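Local coordinates for maternal protein tudor (Drosophila melanogaster, PDB 4Q5W) that probably recognises symmetrically dimethylated arginines of Aubergine through extended Tudor domains such as this ninth one, may act in piRNA metabolism, and is required for primordial germ-cell formation, at residues T9-T14 with L124-F129; A116-N121 with H169-V174. One frame throughout, in Å; residues are numbered along the deposited sequence. Where two conformers were deposited one is given.

Overall arrangement
From the N terminus, strand 5-11 leads into residues 9-14, which turn a corner at Glu12 and wait for their partner until the chain has made the helix 25-37, the four-stranded antiparallel Tudor sheet and strand 108-112. Residues 116-121 come next, then 124-129 in helix 122-134, where interaction 1 closes its loop of 109 residues. After two more strands, residues 169-174 of helix 166-182 return to 116-121 and close interaction 2. The two loops therefore cross rather than nest. Their centres lie about 11 Å apart, and they touch, Thr14 and Thr125 both meeting Phe118. Interaction 1 ties the five-stranded sheet to helix 122-134, and interaction 2 ties helix 116-120 to the C-terminal helix.

Interaction 1: residues T9-T14 with L124-F129; sequences THVENT and LTLTTF
Phe129 points its ring off the helix toward Val11 because chi1 is near -169°, which sets CG opposite the backbone N; the two methyls of Val11 come up obliquely to its CD2 and CE2 atoms. Val11 CG2 lies 4.0 Å from Phe129 CE2, and Val11 CG1 is equally close, 4.0 Å, to Phe129 CD2. Leu126 sets out along the flank of the helix, yet its first torsion (chi1 -69°), with CG lying beside the backbone N, brings the forked end round to the corner near Glu12 and Asn13. There CD1 of Leu126 sits 3.7 Å from the carbonyl oxygen of Glu12, while CD2 of Leu126 is 4.1 Å from CA of Asn13. The leucine thus packs on backbone atoms at the turn as well as on the methyls of Val11 and Thr14. This is the seam between helix 122-134 and strand 5-11 of the five-stranded sheet, consistent with the staphylococcal-nuclease-like part that distinguishes an extended Tudor domain from a bare Tudor core. Further along, Thr14 and Thr125 meet methyl to methyl, CG2 of Thr14 being 3.7 Å from CG2 of Thr125, with the two side chains crossing at about a right angle. Both turn their methyls into the join, and the hydroxyl of Thr125 is bonded back to the carbonyl of Asn121. The ring of Phe129 also rests on Ile17 and Ile166, so strand 16-21 and helix 166-182 meet it too. Away from the helix, His10 NE2 donates to Glu12 OE1 over 3.1 Å, nearly straight at 167°, the oxygen lying in the plane of the imidazole.

Interaction 2: residues A116-N121 with H169-V174; sequences AIFEKN and HLQKLV
Phe118 reaches the C-terminal helix with CE1 and CZ of its ring, which Leu170 and Gln171 approach obliquely. CE1 of Phe118 is 3.6 Å from CG of Gln171 and 3.8 Å from CD2 of Leu170, so the ring touches two successive residues of one helical turn. The amide of Gln171 stands 62° from the ring plane, and the two side chains cross at about a right angle. That amide is gripped at both ends: OE1 by the hydroxyl of Ser115, NE2 by the carbonyl of Tyr167, which should fix its rotation. Next to it lies Ile117, whose two branches part company. With chi1 at -63° placing CG1 beside the backbone N, the CG2 methyl of Ile117 stands opposite that N and meets CG1 of Val174 at 3.7 Å as the side chains slide past each other in opposite directions; CD1 of Ile117 reaches 3.8 Å from OE1 of Gln171. Cut back to an alanine, this position would have neither branch, and the loss is likely to open a gap beside Val174 and take apolar cover from the Gln171 amide. Behind the isoleucine, Asn121 ND2 donates to Ile117 O at 3.0 Å, arriving in the carbonyl plane on a lone pair, and CB of Asn121 adds a looser contact, 4.2 Å, to Val174 CG1. The axes of the two short helical segments pass 10.1 Å apart at 52°. Thr125 and Thr14 also touch Phe118, so its ring is a wedge between this pair and interaction 1. The arrangement is a helix-helix interface, in which the short helix 116-120, just ahead of helix 122-134, docks on the C-terminal helix of the extended Tudor domain.

Interaction 1: residues T9-T14 with L124-F129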
# COMPACT_ATOMS: atom_id res chain seq x y z
N THR A 9 0.36 2.18 3.70
CA THR A 9 1.03 0.89 3.57
C THR A 9 1.70 0.68 2.21
O THR A 9 2.60 -0.16 2.08
CB THR A 9 0.07 -0.29 3.87
OG1 THR A 9 -1.14 -0.13 3.14
CG2 THR A 9 -0.25 -0.34 5.35
N HIS A 10 1.29 1.44 1.20
CA HIS A 10 1.94 1.36 -0.12
C HIS A 10 1.64 2.57 -0.98
O HIS A 10 0.50 3.01 -1.07
CB HIS A 10 1.50 0.11 -0.90
CG HIS A 10 2.11 0.02 -2.27
ND1 HIS A 10 3.46 -0.17 -2.47
CD2 HIS A 10 1.55 0.11 -3.50
CE1 HIS A 10 3.71 -0.20 -3.77
NE2 HIS A 10 2.57 -0.03 -4.42
N VAL A 11 2.67 3.08 -1.64
CA VAL A 11 2.47 4.18 -2.57
C VAL A 11 2.77 3.73 -3.99
O VAL A 11 3.91 3.38 -4.29
CB VAL A 11 3.36 5.37 -2.23
CG1 VAL A 11 3.24 6.45 -3.31
CG2 VAL A 11 2.98 5.91 -0.87
N GLU A 12 1.77 3.72 -4.86
CA GLU A 12 2.00 3.42 -6.27
C GLU A 12 2.42 4.70 -6.99
O GLU A 12 3.37 4.72 -7.76
CB GLU A 12 0.74 2.84 -6.91
CG GLU A 12 0.96 2.33 -8.33
CD GLU A 12 1.85 1.10 -8.38
OE1 GLU A 12 1.87 0.33 -7.40
OE2 GLU A 12 2.54 0.91 -9.40
N ASN A 13 1.67 5.76 -6.72
CA ASN A 13 2.03 7.12 -7.12
C ASN A 13 1.18 8.05 -6.25
O ASN A 13 0.45 7.58 -5.39
CB ASN A 13 1.76 7.35 -8.61
CG ASN A 13 0.33 7.01 -9.01
OD1 ASN A 13 -0.62 7.68 -8.60
ND2 ASN A 13 0.19 5.99 -9.84
N THR A 14 1.28 9.36 -6.46
CA THR A 14 0.58 10.27 -5.54
C THR A 14 -0.94 10.18 -5.68
O THR A 14 -1.67 10.62 -4.79
CB THR A 14 1.07 11.73 -5.65
OG1 THR A 14 0.80 12.24 -6.96
CG2 THR A 14 2.56 11.82 -5.37
N LEU A 124 11.52 11.77 -8.54
CA LEU A 124 11.91 12.66 -7.45
C LEU A 124 10.78 12.85 -6.45
O LEU A 124 10.99 12.89 -5.24
CB LEU A 124 12.37 14.02 -8.01
CG LEU A 124 12.67 15.13 -7.00
CD1 LEU A 124 13.73 14.71 -6.01
CD2 LEU A 124 13.13 16.37 -7.77
N THR A 125 9.56 12.96 -6.96
CA THR A 125 8.41 13.12 -6.11
C THR A 125 8.24 11.90 -5.23
O THR A 125 7.99 12.01 -4.03
CB THR A 125 7.12 13.36 -6.92
OG1 THR A 125 7.22 14.63 -7.59
CG2 THR A 125 5.88 13.36 -6.01
N LEU A 126 8.37 10.71 -5.82
CA LEU A 126 8.12 9.50 -5.04
C LEU A 126 9.19 9.22 -3.98
O LEU A 126 8.87 8.76 -2.88
CB LEU A 126 7.89 8.30 -5.95
CG LEU A 126 6.56 8.42 -6.69
CD1 LEU A 126 6.17 7.09 -7.33
CD2 LEU A 126 5.44 8.96 -5.78
N THR A 127 10.45 9.51 -4.29
CA THR A 127 11.51 9.32 -3.30
C THR A 127 11.40 10.34 -2.17
O THR A 127 11.64 10.01 -0.99
CB THR A 127 12.93 9.32 -3.95
OG1 THR A 127 13.92 9.00 -2.96
CG2 THR A 127 13.26 10.68 -4.56
N THR A 128 11.02 11.57 -2.51
CA THR A 128 10.81 12.60 -1.50
C THR A 128 9.61 12.23 -0.63
O THR A 128 9.66 12.40 0.59
CB THR A 128 10.61 13.98 -2.15
OG1 THR A 128 11.73 14.24 -3.02
CG2 THR A 128 10.54 15.09 -1.07
N PHE A 129 8.56 11.70 -1.24
CA PHE A 129 7.35 11.31 -0.51
C PHE A 129 7.70 10.16 0.46
O PHE A 129 7.27 10.16 1.61
CB PHE A 129 6.29 10.86 -1.53
CG PHE A 129 4.90 10.68 -0.96
CD1 PHE A 129 4.54 11.18 0.29
CD2 PHE A 129 3.94 10.01 -1.71
CE1 PHE A 129 3.25 11.00 0.78
CE2 PHE A 129 2.65 9.83 -1.23
CZ PHE A 129 2.30 10.32 0.02

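Interaction 2: residues A116-N121 with H169-V174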
# COMPACT_ATOMS: atom_id res chain seq x y z
N ALA A 116 0.99 19.10 -11.46
CA ALA A 116 1.93 18.90 -12.55
C ALA A 116 3.37 18.70 -12.05
O ALA A 116 4.19 18.09 -12.73
CB ALA A 116 1.86 20.05 -13.55
N ILE A 117 3.66 19.21 -10.86
CA ILE A 117 4.97 19.00 -10.26
C ILE A 117 5.18 17.51 -10.04
O ILE A 117 6.26 16.98 -10.31
CB ILE A 117 5.11 19.77 -8.92
CG1 ILE A 117 5.00 21.27 -9.18
CG2 ILE A 117 6.45 19.44 -8.27
CD1 ILE A 117 4.94 22.12 -7.91
N PHE A 118 4.14 16.82 -9.58
CA PHE A 118 4.24 15.40 -9.32
C PHE A 118 4.38 14.62 -10.63
O PHE A 118 5.10 13.62 -10.68
CB PHE A 118 3.01 14.87 -8.59
CG PHE A 118 2.75 15.53 -7.26
CD1 PHE A 118 3.76 16.16 -6.56
CD2 PHE A 118 1.48 15.51 -6.72
CE1 PHE A 118 3.51 16.75 -5.32
CE2 PHE A 118 1.22 16.09 -5.50
CZ PHE A 118 2.24 16.72 -4.80
N GLU A 119 3.69 15.07 -11.67
CA GLU A 119 3.65 14.32 -12.93
C GLU A 119 4.89 14.52 -13.79
O GLU A 119 5.29 13.64 -14.55
CB GLU A 119 2.41 14.69 -13.75
CG GLU A 119 1.10 14.52 -12.99
CD GLU A 119 0.82 13.09 -12.59
OE1 GLU A 119 1.36 12.16 -13.25
OE2 GLU A 119 0.06 12.88 -11.62
N LYS A 120 5.49 15.70 -13.68
CA LYS A 120 6.66 16.04 -14.48
C LYS A 120 7.95 15.55 -13.83
O LYS A 120 9.01 15.55 -14.45
CB LYS A 120 6.69 17.55 -14.71
CG LYS A 120 5.64 18.02 -15.71
CD LYS A 120 5.58 19.54 -15.84
CE LYS A 120 4.69 19.95 -17.00
NZ LYS A 120 4.81 21.39 -17.36
N ASN A 121 7.84 15.15 -12.57
CA ASN A 121 9.00 14.77 -11.77
C ASN A 121 8.65 13.55 -10.93
O ASN A 121 8.69 13.61 -9.71
CB ASN A 121 9.39 15.93 -10.84
CG ASN A 121 9.63 17.23 -11.61
OD1 ASN A 121 10.64 17.38 -12.28
ND2 ASN A 121 8.70 18.17 -11.50
N HIS A 169 3.56 20.50 1.19
CA HIS A 169 4.96 20.31 1.57
C HIS A 169 5.75 19.53 0.53
O HIS A 169 6.92 19.83 0.25
CB HIS A 169 5.06 19.59 2.91
CG HIS A 169 6.39 19.74 3.56
ND1 HIS A 169 6.78 20.90 4.18
CD2 HIS A 169 7.45 18.90 3.64
CE1 HIS A 169 8.01 20.76 4.65
NE2 HIS A 169 8.44 19.55 4.34
N LEU A 170 5.11 18.52 -0.05
CA LEU A 170 5.79 17.68 -1.04
C LEU A 170 6.12 18.50 -2.28
O LEU A 170 7.21 18.38 -2.84
CB LEU A 170 4.93 16.48 -1.41
CG LEU A 170 5.60 15.45 -2.32
CD1 LEU A 170 6.89 14.90 -1.70
CD2 LEU A 170 4.63 14.31 -2.60
N GLN A 171 5.18 19.34 -2.70
CA GLN A 171 5.45 20.23 -3.83
C GLN A 171 6.62 21.15 -3.54
O GLN A 171 7.50 21.36 -4.39
CB GLN A 171 4.23 21.08 -4.15
CG GLN A 171 3.09 20.33 -4.80
CD GLN A 171 1.88 21.20 -5.00
OE1 GLN A 171 1.64 21.70 -6.10
NE2 GLN A 171 1.11 21.39 -3.94
N LYS A 172 6.63 21.70 -2.33
CA LYS A 172 7.69 22.62 -1.89
C LYS A 172 9.07 21.97 -1.91
O LYS A 172 10.02 22.56 -2.42
CB LYS A 172 7.37 23.19 -0.51
CG LYS A 172 8.43 24.18 -0.02
CD LYS A 172 8.00 24.90 1.25
CE LYS A 172 8.10 24.01 2.46
NZ LYS A 172 7.72 24.76 3.69
N LEU A 173 9.18 20.77 -1.33
CA LEU A 173 10.45 20.04 -1.30
C LEU A 173 10.98 19.67 -2.68
O LEU A 173 12.18 19.75 -2.92
CB LEU A 173 10.34 18.78 -0.45
CG LEU A 173 10.09 18.92 1.05
CD1 LEU A 173 10.11 17.57 1.74
CD2 LEU A 173 11.11 19.86 1.71
N VAL A 174 10.09 19.23 -3.58
CA VAL A 174 10.49 18.86 -4.93
C VAL A 174 10.97 20.10 -5.70
O VAL A 174 12.00 20.08 -6.35
CB VAL A 174 9.34 18.15 -5.69
CG1 VAL A 174 9.66 18.02 -7.19
CG2 VAL A 174 9.06 16.78 -5.08